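Local coordinates for protein peroxinectin A (Dictyostelium discoideum, PDB 6ERC) that uses a bound heme to oxidise phenolic donors, iodide and thiocyanate with hydrogen peroxide, as a secreted peroxidase of the social amoeba, at residues F251-S256 with R479-E484; Q261-T266 with F471-P476; D443-S448 with T453-I458. One frame throughout, in Å; residues are numbered along the deposited sequence.

Contact 1 (F251-S256 with R479-E484); sequences FQQSRS and RMVNRE
Asn482 OD1 is the polar atom round which this contact gathers. Ser256 OG donates to it over 2.6 Å, in the plane of the amide carbonyl and on a lone pair, the angle at the oxygen being 116°. Water 1 also lies 2.8 Å from OD1, although acceptors round that water outnumber its protons, so its share in the grip is less certain. Ser256 reaches across because its OG is anti to the backbone N (chi1 -171°). The other amide atom, Asn482 ND2, donates over 3.1 Å to water 2, which sits against the Ser256 carbonyl, and bonds weakly to Glu260. With an alanine here, the Ser256 hydroxyl would probably be left without its acceptor and water 2 without its amide donor. One residue earlier, at the end of helix 476-481, the Val481 carbonyl oxygen accepts from Gln253 NE2 at 3.3 Å and 160°, the acceptor lying close to the Gln253 amide plane. Gln253 OE1 is taken up by Arg249, which should fix the rotation of this amide. Val481 CG1 fills in beside these polar groups, 4.0 Å from Ser256 OG and 4.1 Å from Gln253 NE2. Asn482 is where the chain leaves helical geometry, so the contact clips the last turn of a short helix to one flank of the long helix 247-275. Ser254, pointing away from 479-484, packs on His231, Ala235 and Phe238 of helix 218-241, and Glu484 hydrogen-bonds to Lys237, in the last turn of that helix, and to His242 just beyond it.

Contact 2 (Q261-T266 with F471-P476); sequences QIQKIT and FWYETP
Gln263, extended beyond CG (chi2 -178°), lays its amide over one face of the Trp472 indole, the two planes only 21° apart. Its OE1 stands 3.2 Å above the ring plane, and Gln263 CD is 3.2 Å from Trp472 CZ3, so the amide lies nearly flat over the six-membered ring, offset toward its rim. The same OE1 meets the edge of the neighbouring Tyr473 ring, 3.3 Å from CD1, and accepts a weak bond from Tyr473 N at 3.4 Å. The aliphatic part of Lys264 crosses the tyrosine at about a right angle, Lys264 CG lying 3.5 Å from Tyr473 OH.

A second shell positions the amide and the rings. Gln263 NE2 donates to the carbonyl of Ile150, between the sodium ligands Tyr149 and Asp151, and weakly to Asp469. A type I turn from Trp472 to Thr475, closed by Thr475 N to Trp472 O at 3.0 Å, presents both rings to the helix. Within the turn Trp472 NE1 donates almost straight (171°) to Glu474 OE2 over 3.0 Å, and Glu474 CG lies over the rim of one face of Tyr473.

A buried, flat amide thus does double duty: its face lies against an electron-rich ring, while its oxygen takes a weak N-H and an aromatic C-H edge. With so modest a bond, shape and face-to-face packing probably carry most of the association.

Contact 3 (D443-S448 with T453-I458); sequences DHMEGS and TFYLII
Tyr455, with CG anti to its own nitrogen (chi1 -178°), sends its ring from helix 452-467 toward the loop, where Met445 meets it. Met445 CG lies beside the backbone N, anti to the carbonyl carbon, and the chain then bends at the second torsion, which is displaced from a staggered value, and again at the third (-79°). The double bend folds the terminal methyl over the ring.

The evidence for a CH-pi contact is direct: Met445 CE lies 3.8 Å from the centroid of the Tyr455 ring, 10° off the ring normal, hence centred over one face. Its sulfur follows at a distance, SD being 5.1 Å from the same centroid, so the Met-aromatic contact is made chiefly through the methyl. Nearer the helix, Met445 CG approaches Tyr455 CB at 4.1 Å. Ser448 comes from another direction, to the edge and close to the ring plane, with OG 3.2 Å from Tyr455 CE2 and 3.4 Å from CD2. That hydroxyl also makes a weak hydrogen bond to the carbonyl of Leu275.

Met445 and Ser448 are the ends of a type II turn, closed by Ser448 N to Met445 O at 2.8 Å, with Gly447 taking the positive phi. The turn thereby sets the spacing of the two backbone positions from which the methyl and the hydroxyl extend. Just before it, His444 is held by Glu66 and the Ile356 carbonyl and touches Asn355, a calcium ligand; Val450 also packs on Tyr455.

No hydrogen bond joins the two segments. Dispersion over the ring face, with a serine oxygen set against the weakly positive C-H edge, is what the geometry supports as the cohesion between them.

How the contacts relate
Contacts 1 and 2 lie along the same helix, 247-275, with centres about 11 Å apart, and they touch: Arg479 CG of contact 1 is 3.7 Å from Tyr473 O of contact 2. Together they lay the chain from 471 to 484 along that helix. Contact 3 is nested in sequence inside the loops closed by both others, yet stands apart in space, its centre about 24 Å from that of contact 2 and about 34 Å from that of contact 1. None forms an annotated site. The Gln263 side chain of contact 2 is about 9 Å from the sodium ion, and the side chain of Ser448 in contact 3 is about 13 Å from the heme.

Contact 1 (F251-S256 with R479-E484)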
loop_
_atom_site.group_PDB
_atom_site.type_symbol
_atom_site.label_atom_id
_atom_site.label_comp_id
_atom_site.label_asym_id
_atom_site.label_seq_id
_atom_site.Cartn_x
_atom_site.Cartn_y
_atom_site.Cartn_z
ATOM N N PHE A 251 20.800 -16.784 5.654
ATOM C CA PHE A 251 19.599 -16.171 5.100
ATOM C C PHE A 251 18.720 -15.599 6.204
ATOM O O PHE A 251 18.332 -14.426 6.160
ATOM C CB PHE A 251 18.819 -17.190 4.273
ATOM C CG PHE A 251 17.439 -16.732 3.915
ATOM C CD1 PHE A 251 17.233 -15.919 2.815
ATOM C CD2 PHE A 251 16.351 -17.092 4.692
ATOM C CE1 PHE A 251 15.966 -15.484 2.491
ATOM C CE2 PHE A 251 15.084 -16.659 4.372
ATOM C CZ PHE A 251 14.891 -15.855 3.271
ATOM N N GLN A 252 18.391 -16.417 7.207
ATOM C CA GLN A 252 17.486 -15.970 8.261
ATOM C C GLN A 252 18.046 -14.757 8.991
ATOM O O GLN A 252 17.331 -13.778 9.230
ATOM C CB GLN A 252 17.215 -17.115 9.239
ATOM C CG GLN A 252 16.450 -18.286 8.633
ATOM C CD GLN A 252 15.114 -17.879 8.038
ATOM O OE1 GLN A 252 14.584 -16.806 8.335
ATOM N NE2 GLN A 252 14.565 -18.735 7.187
ATOM N N GLN A 253 19.328 -14.800 9.357
ATOM C CA GLN A 253 19.948 -13.645 9.999
ATOM C C GLN A 253 19.888 -12.420 9.094
ATOM O O GLN A 253 19.735 -11.292 9.574
ATOM C CB GLN A 253 21.393 -13.970 10.376
ATOM C CG GLN A 253 21.527 -14.994 11.500
ATOM C CD GLN A 253 21.249 -14.441 12.898
ATOM O OE1 GLN A 253 21.303 -15.186 13.878
ATOM N NE2 GLN A 253 20.956 -13.146 12.999
ATOM N N SER A 254 20.013 -12.622 7.781
ATOM C CA SER A 254 19.874 -11.508 6.847
ATOM C C SER A 254 18.418 -11.077 6.723
ATOM O O SER A 254 18.119 -9.877 6.727
ATOM C CB SER A 254 20.437 -11.894 5.480
ATOM O OG SER A 254 21.810 -12.228 5.569
ATOM N N ARG A 255 17.500 -12.041 6.610
ATOM C CA ARG A 255 16.078 -11.715 6.589
ATOM C C ARG A 255 15.681 -10.924 7.829
ATOM O O ARG A 255 14.917 -9.954 7.738
ATOM C CB ARG A 255 15.249 -12.997 6.482
ATOM C CG ARG A 255 13.738 -12.776 6.593
ATOM C CD ARG A 255 12.932 -13.918 5.968
ATOM N NE ARG A 255 12.413 -14.866 6.956
ATOM C CZ ARG A 255 11.193 -14.820 7.494
ATOM N NH1 ARG A 255 10.334 -13.867 7.155
ATOM N NH2 ARG A 255 10.826 -15.736 8.380
ATOM N N SER A 256 16.200 -11.316 8.994
ATOM C CA SER A 256 15.844 -10.635 10.233
ATOM C C SER A 256 16.288 -9.177 10.211
ATOM O O SER A 256 15.557 -8.293 10.674
ATOM C CB SER A 256 16.460 -11.369 11.424
ATOM O OG SER A 256 15.978 -10.855 12.651
ATOM N N ARG A 479 16.716 -7.458 19.879
ATOM C CA ARG A 479 17.973 -6.724 19.852
ATOM C C ARG A 479 19.152 -7.685 19.936
ATOM O O ARG A 479 20.194 -7.461 19.310
ATOM C CB ARG A 479 18.025 -5.707 20.993
ATOM C CG ARG A 479 17.068 -4.531 20.839
ATOM C CD ARG A 479 17.504 -3.355 21.709
ATOM N NE ARG A 479 16.434 -2.386 21.951
ATOM C CZ ARG A 479 16.096 -1.401 21.121
ATOM N NH1 ARG A 479 16.728 -1.238 19.965
ATOM N NH2 ARG A 479 15.109 -0.576 21.449
ATOM N N MET A 480 18.995 -8.771 20.695
ATOM C CA MET A 480 20.036 -9.791 20.777
ATOM C C MET A 480 20.242 -10.465 19.426
ATOM O O MET A 480 21.378 -10.611 18.957
ATOM C CB MET A 480 19.661 -10.821 21.848
ATOM C CG MET A 480 20.400 -12.156 21.770
ATOM S SD MET A 480 22.170 -12.014 22.050
ATOM C CE MET A 480 22.682 -13.718 21.833
ATOM N N VAL A 481 19.149 -10.891 18.787
ATOM C CA VAL A 481 19.251 -11.606 17.518
ATOM C C VAL A 481 19.890 -10.721 16.459
ATOM O O VAL A 481 20.685 -11.188 15.634
ATOM C CB VAL A 481 17.861 -12.097 17.071
ATOM C CG1 VAL A 481 17.912 -12.674 15.653
ATOM C CG2 VAL A 481 17.335 -13.135 18.043
ATOM N N ASN A 482 19.551 -9.437 16.459
ATOM C CA ASN A 482 19.978 -8.503 15.422
ATOM C C ASN A 482 21.131 -7.629 15.888
ATOM O O ASN A 482 21.223 -6.453 15.526
ATOM C CB ASN A 482 18.793 -7.652 14.978
ATOM C CG ASN A 482 17.723 -8.469 14.273
ATOM O OD1 ASN A 482 17.997 -9.545 13.741
ATOM N ND2 ASN A 482 16.500 -7.959 14.266
ATOM N N ARG A 483 22.040 -8.193 16.688
ATOM C CA ARG A 483 23.148 -7.416 17.228
ATOM C C ARG A 483 24.209 -7.104 16.182
ATOM O O ARG A 483 24.994 -6.170 16.380
ATOM C CB ARG A 483 23.781 -8.156 18.410
ATOM C CG ARG A 483 24.283 -9.554 18.096
ATOM C CD ARG A 483 24.799 -10.236 19.355
ATOM N NE ARG A 483 24.476 -11.661 19.387
ATOM C CZ ARG A 483 25.212 -12.617 18.827
ATOM N NH1 ARG A 483 24.827 -13.883 18.916
ATOM N NH2 ARG A 483 26.326 -12.315 18.176
ATOM N N GLU A 484 24.251 -7.850 15.080
ATOM C CA GLU A 484 25.239 -7.626 14.032
ATOM C C GLU A 484 24.634 -7.012 12.774
ATOM O O GLU A 484 25.299 -6.976 11.735
ATOM C CB GLU A 484 25.950 -8.938 13.688
ATOM C CG GLU A 484 26.631 -9.595 14.882
ATOM C CD GLU A 484 27.630 -10.665 14.478
ATOM O OE1 GLU A 484 28.829 -10.509 14.799
ATOM O OE2 GLU A 484 27.217 -11.656 13.840
HETATM O O HOH W 1 20.260 -10.581 12.410
HETATM O O HOH W 2 14.005 -8.560 12.563
#

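Contact 2 (Q261-T266 with F471-P476)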
loop_
_atom_site.group_PDB
_atom_site.type_symbol
_atom_site.label_atom_id
_atom_site.label_comp_id
_atom_site.label_asym_id
_atom_site.label_seq_id
_atom_site.Cartn_x
_atom_site.Cartn_y
_atom_site.Cartn_z
ATOM N N GLN A 261 15.056 -3.373 9.264
ATOM C CA GLN A 261 15.294 -2.165 8.483
ATOM C C GLN A 261 13.986 -1.593 7.951
ATOM O O GLN A 261 13.774 -0.375 7.984
ATOM C CB GLN A 261 16.259 -2.465 7.336
ATOM C CG GLN A 261 16.656 -1.246 6.519
ATOM C CD GLN A 261 17.364 -0.190 7.346
ATOM O OE1 GLN A 261 18.587 -0.216 7.493
ATOM N NE2 GLN A 261 16.598 0.747 7.890
ATOM N N ILE A 262 13.094 -2.455 7.459
ATOM C CA ILE A 262 11.792 -1.988 6.988
ATOM C C ILE A 262 11.012 -1.367 8.141
ATOM O O ILE A 262 10.463 -0.265 8.023
ATOM C CB ILE A 262 11.010 -3.141 6.332
ATOM C CG1 ILE A 262 11.736 -3.632 5.074
ATOM C CG2 ILE A 262 9.591 -2.694 5.977
ATOM C CD1 ILE A 262 11.224 -4.958 4.542
ATOM N N GLN A 263 10.957 -2.065 9.276
ATOM C CA GLN A 263 10.189 -1.569 10.411
ATOM C C GLN A 263 10.710 -0.219 10.891
ATOM O O GLN A 263 9.923 0.698 11.152
ATOM C CB GLN A 263 10.220 -2.594 11.542
ATOM C CG GLN A 263 9.430 -3.854 11.247
ATOM C CD GLN A 263 9.433 -4.829 12.403
ATOM O OE1 GLN A 263 10.175 -4.667 13.373
ATOM N NE2 GLN A 263 8.588 -5.846 12.313
ATOM N N LYS A 264 12.035 -0.071 11.005
ATOM C CA LYS A 264 12.594 1.149 11.585
ATOM C C LYS A 264 12.298 2.365 10.718
ATOM O O LYS A 264 11.947 3.433 11.233
ATOM C CB LYS A 264 14.101 0.997 11.788
ATOM C CG LYS A 264 14.707 2.082 12.674
ATOM C CD LYS A 264 16.225 2.012 12.691
ATOM C CE LYS A 264 16.828 3.044 13.632
ATOM N NZ LYS A 264 18.320 3.043 13.556
ATOM N N ILE A 265 12.451 2.230 9.399
ATOM C CA ILE A 265 12.142 3.340 8.500
ATOM C C ILE A 265 10.676 3.736 8.633
ATOM O O ILE A 265 10.329 4.921 8.564
ATOM C CB ILE A 265 12.501 2.966 7.049
ATOM C CG1 ILE A 265 14.022 2.911 6.883
ATOM C CG2 ILE A 265 11.894 3.966 6.061
ATOM C CD1 ILE A 265 14.479 2.294 5.587
ATOM N N THR A 266 9.797 2.755 8.827
ATOM C CA THR A 266 8.375 3.051 8.940
ATOM C C THR A 266 8.085 3.892 10.179
ATOM O O THR A 266 7.409 4.923 10.097
ATOM C CB THR A 266 7.573 1.749 8.968
ATOM O OG1 THR A 266 7.799 1.024 7.751
ATOM C CG2 THR A 266 6.081 2.029 9.116
ATOM N N PHE A 471 7.878 -10.441 17.297
ATOM C CA PHE A 471 9.212 -10.329 16.727
ATOM C C PHE A 471 9.602 -8.883 16.426
ATOM O O PHE A 471 10.488 -8.647 15.596
ATOM C CB PHE A 471 9.307 -11.168 15.450
ATOM C CG PHE A 471 9.240 -12.654 15.682
ATOM C CD1 PHE A 471 8.029 -13.278 15.935
ATOM C CD2 PHE A 471 10.387 -13.431 15.620
ATOM C CE1 PHE A 471 7.966 -14.644 16.139
ATOM C CE2 PHE A 471 10.328 -14.797 15.821
ATOM C CZ PHE A 471 9.116 -15.404 16.079
ATOM N N TRP A 472 8.957 -7.911 17.071
ATOM C CA TRP A 472 9.290 -6.516 16.823
ATOM C C TRP A 472 10.739 -6.249 17.212
ATOM O O TRP A 472 11.210 -6.692 18.262
ATOM C CB TRP A 472 8.350 -5.592 17.599
ATOM C CG TRP A 472 8.538 -4.154 17.237
ATOM C CD1 TRP A 472 9.148 -3.190 17.986
ATOM C CD2 TRP A 472 8.129 -3.519 16.022
ATOM N NE1 TRP A 472 9.141 -1.991 17.312
ATOM C CE2 TRP A 472 8.522 -2.169 16.102
ATOM C CE3 TRP A 472 7.467 -3.963 14.873
ATOM C CZ2 TRP A 472 8.270 -1.258 15.081
ATOM C CZ3 TRP A 472 7.219 -3.058 13.861
ATOM C CH2 TRP A 472 7.620 -1.723 13.970
ATOM N N TYR A 473 11.451 -5.509 16.356
ATOM C CA TYR A 473 12.899 -5.402 16.504
ATOM C C TYR A 473 13.293 -4.748 17.822
ATOM O O TYR A 473 14.363 -5.046 18.362
ATOM C CB TYR A 473 13.495 -4.632 15.324
ATOM C CG TYR A 473 13.303 -3.131 15.364
ATOM C CD1 TYR A 473 12.162 -2.537 14.838
ATOM C CD2 TYR A 473 14.281 -2.304 15.900
ATOM C CE1 TYR A 473 11.993 -1.160 14.864
ATOM C CE2 TYR A 473 14.121 -0.930 15.930
ATOM C CZ TYR A 473 12.978 -0.363 15.412
ATOM O OH TYR A 473 12.824 1.005 15.445
ATOM N N GLU A 474 12.453 -3.870 18.362
ATOM C CA GLU A 474 12.802 -3.160 19.587
ATOM C C GLU A 474 12.635 -4.005 20.847
ATOM O O GLU A 474 12.866 -3.487 21.944
ATOM C CB GLU A 474 11.959 -1.887 19.724
ATOM C CG GLU A 474 12.092 -0.902 18.565
ATOM C CD GLU A 474 11.285 0.372 18.783
ATOM O OE1 GLU A 474 11.600 1.114 19.740
ATOM O OE2 GLU A 474 10.333 0.624 18.007
ATOM N N THR A 475 12.237 -5.279 20.736
ATOM C CA THR A 475 12.113 -6.079 21.946
ATOM C C THR A 475 13.477 -6.642 22.352
ATOM O O THR A 475 14.328 -6.900 21.495
ATOM C CB THR A 475 11.111 -7.217 21.744
ATOM O OG1 THR A 475 10.761 -7.782 23.013
ATOM C CG2 THR A 475 11.674 -8.315 20.869
ATOM N N PRO A 476 13.719 -6.835 23.655
ATOM C CA PRO A 476 15.057 -7.292 24.080
ATOM C C PRO A 476 15.549 -8.527 23.342
ATOM O O PRO A 476 16.687 -8.544 22.851
ATOM C CB PRO A 476 14.866 -7.556 25.579
ATOM C CG PRO A 476 13.768 -6.639 25.983
ATOM C CD PRO A 476 12.836 -6.583 24.811
#

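Contact 3 (D443-S448 with T453-I458)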
loop_
_atom_site.group_PDB
_atom_site.type_symbol
_atom_site.label_atom_id
_atom_site.label_comp_id
_atom_site.label_asym_id
_atom_site.label_seq_id
_atom_site.Cartn_x
_atom_site.Cartn_y
_atom_site.Cartn_z
ATOM N N ASP A 443 -9.368 19.039 6.420
ATOM C CA ASP A 443 -8.111 19.756 6.567
ATOM C C ASP A 443 -7.085 18.864 7.257
ATOM O O ASP A 443 -7.424 18.072 8.139
ATOM C CB ASP A 443 -8.321 21.038 7.374
ATOM C CG ASP A 443 -9.411 21.916 6.796
ATOM O OD1 ASP A 443 -9.490 22.027 5.555
ATOM O OD2 ASP A 443 -10.193 22.488 7.584
ATOM N N HIS A 444 -5.827 18.992 6.848
ATOM C CA HIS A 444 -4.771 18.172 7.426
ATOM C C HIS A 444 -4.525 18.553 8.881
ATOM O O HIS A 444 -4.496 19.734 9.237
ATOM C CB HIS A 444 -3.479 18.325 6.627
ATOM C CG HIS A 444 -3.573 17.819 5.221
ATOM N ND1 HIS A 444 -2.605 18.071 4.273
ATOM C CD2 HIS A 444 -4.519 17.073 4.602
ATOM C CE1 HIS A 444 -2.951 17.505 3.131
ATOM N NE2 HIS A 444 -4.109 16.893 3.304
ATOM N N MET A 445 -4.344 17.539 9.725
ATOM C CA MET A 445 -3.992 17.777 11.117
ATOM C C MET A 445 -2.664 18.519 11.203
ATOM O O MET A 445 -1.791 18.377 10.343
ATOM C CB MET A 445 -3.900 16.452 11.874
ATOM C CG MET A 445 -5.237 15.781 12.108
ATOM S SD MET A 445 -5.940 16.180 13.722
ATOM C CE MET A 445 -5.008 15.073 14.778
ATOM N N GLU A 446 -2.515 19.317 12.259
ATOM C CA GLU A 446 -1.291 20.087 12.446
ATOM C C GLU A 446 -0.088 19.154 12.471
ATOM O O GLU A 446 -0.041 18.205 13.259
ATOM C CB GLU A 446 -1.366 20.902 13.738
ATOM C CG GLU A 446 -0.168 21.819 13.959
ATOM C CD GLU A 446 -0.400 22.844 15.057
ATOM O OE1 GLU A 446 -1.480 22.822 15.686
ATOM O OE2 GLU A 446 0.498 23.683 15.285
ATOM N N GLY A 447 0.879 19.420 11.598
ATOM C CA GLY A 447 2.042 18.569 11.484
ATOM C C GLY A 447 1.810 17.268 10.755
ATOM O O GLY A 447 2.723 16.437 10.700
ATOM N N SER A 448 0.625 17.062 10.188
ATOM C CA SER A 448 0.295 15.837 9.477
ATOM C C SER A 448 -0.023 16.149 8.023
ATOM O O SER A 448 -0.196 17.306 7.629
ATOM C CB SER A 448 -0.899 15.127 10.122
ATOM O OG SER A 448 -0.703 14.978 11.515
ATOM N N THR A 453 -9.822 12.304 10.669
ATOM C CA THR A 453 -10.394 10.965 10.582
ATOM C C THR A 453 -9.346 9.951 10.138
ATOM O O THR A 453 -9.093 8.956 10.827
ATOM C CB THR A 453 -11.587 10.970 9.626
ATOM O OG1 THR A 453 -12.541 11.940 10.067
ATOM C CG2 THR A 453 -12.248 9.601 9.587
ATOM N N PHE A 454 -8.730 10.183 8.978
ATOM C CA PHE A 454 -7.695 9.273 8.501
ATOM C C PHE A 454 -6.543 9.181 9.496
ATOM O O PHE A 454 -5.968 8.106 9.696
ATOM C CB PHE A 454 -7.193 9.729 7.128
ATOM C CG PHE A 454 -8.138 9.426 5.989
ATOM C CD1 PHE A 454 -9.393 8.883 6.219
ATOM C CD2 PHE A 454 -7.755 9.673 4.682
ATOM C CE1 PHE A 454 -10.244 8.600 5.166
ATOM C CE2 PHE A 454 -8.604 9.394 3.628
ATOM C CZ PHE A 454 -9.849 8.857 3.871
ATOM N N TYR A 455 -6.195 10.300 10.133
ATOM C CA TYR A 455 -5.153 10.290 11.153
ATOM C C TYR A 455 -5.455 9.258 12.234
ATOM O O TYR A 455 -4.588 8.465 12.618
ATOM C CB TYR A 455 -5.028 11.687 11.763
ATOM C CG TYR A 455 -3.952 11.844 12.810
ATOM C CD1 TYR A 455 -4.155 11.416 14.115
ATOM C CD2 TYR A 455 -2.745 12.451 12.501
ATOM C CE1 TYR A 455 -3.178 11.571 15.075
ATOM C CE2 TYR A 455 -1.762 12.610 13.455
ATOM C CZ TYR A 455 -1.983 12.170 14.741
ATOM O OH TYR A 455 -1.005 12.331 15.696
ATOM N N LEU A 456 -6.693 9.255 12.734
ATOM C CA LEU A 456 -7.048 8.364 13.833
ATOM C C LEU A 456 -6.986 6.902 13.404
ATOM O O LEU A 456 -6.509 6.050 14.161
ATOM C CB LEU A 456 -8.439 8.718 14.357
ATOM C CG LEU A 456 -8.826 8.169 15.732
ATOM C CD1 LEU A 456 -9.842 9.087 16.391
ATOM C CD2 LEU A 456 -9.379 6.753 15.638
ATOM N N ILE A 457 -7.460 6.592 12.196
ATOM C CA ILE A 457 -7.461 5.206 11.737
ATOM C C ILE A 457 -6.034 4.715 11.523
ATOM O O ILE A 457 -5.696 3.576 11.872
ATOM C CB ILE A 457 -8.307 5.074 10.456
ATOM C CG1 ILE A 457 -9.755 5.494 10.728
ATOM C CG2 ILE A 457 -8.274 3.640 9.932
ATOM C CD1 ILE A 457 -10.561 5.771 9.480
ATOM N N ILE A 458 -5.175 5.557 10.948
ATOM C CA ILE A 458 -3.796 5.155 10.700
ATOM C C ILE A 458 -3.042 5.010 12.017
ATOM O O ILE A 458 -2.327 4.026 12.239
ATOM C CB ILE A 458 -3.107 6.159 9.759
ATOM C CG1 ILE A 458 -3.775 6.130 8.383
ATOM C CG2 ILE A 458 -1.624 5.836 9.626
ATOM C CD1 ILE A 458 -3.384 7.286 7.485
#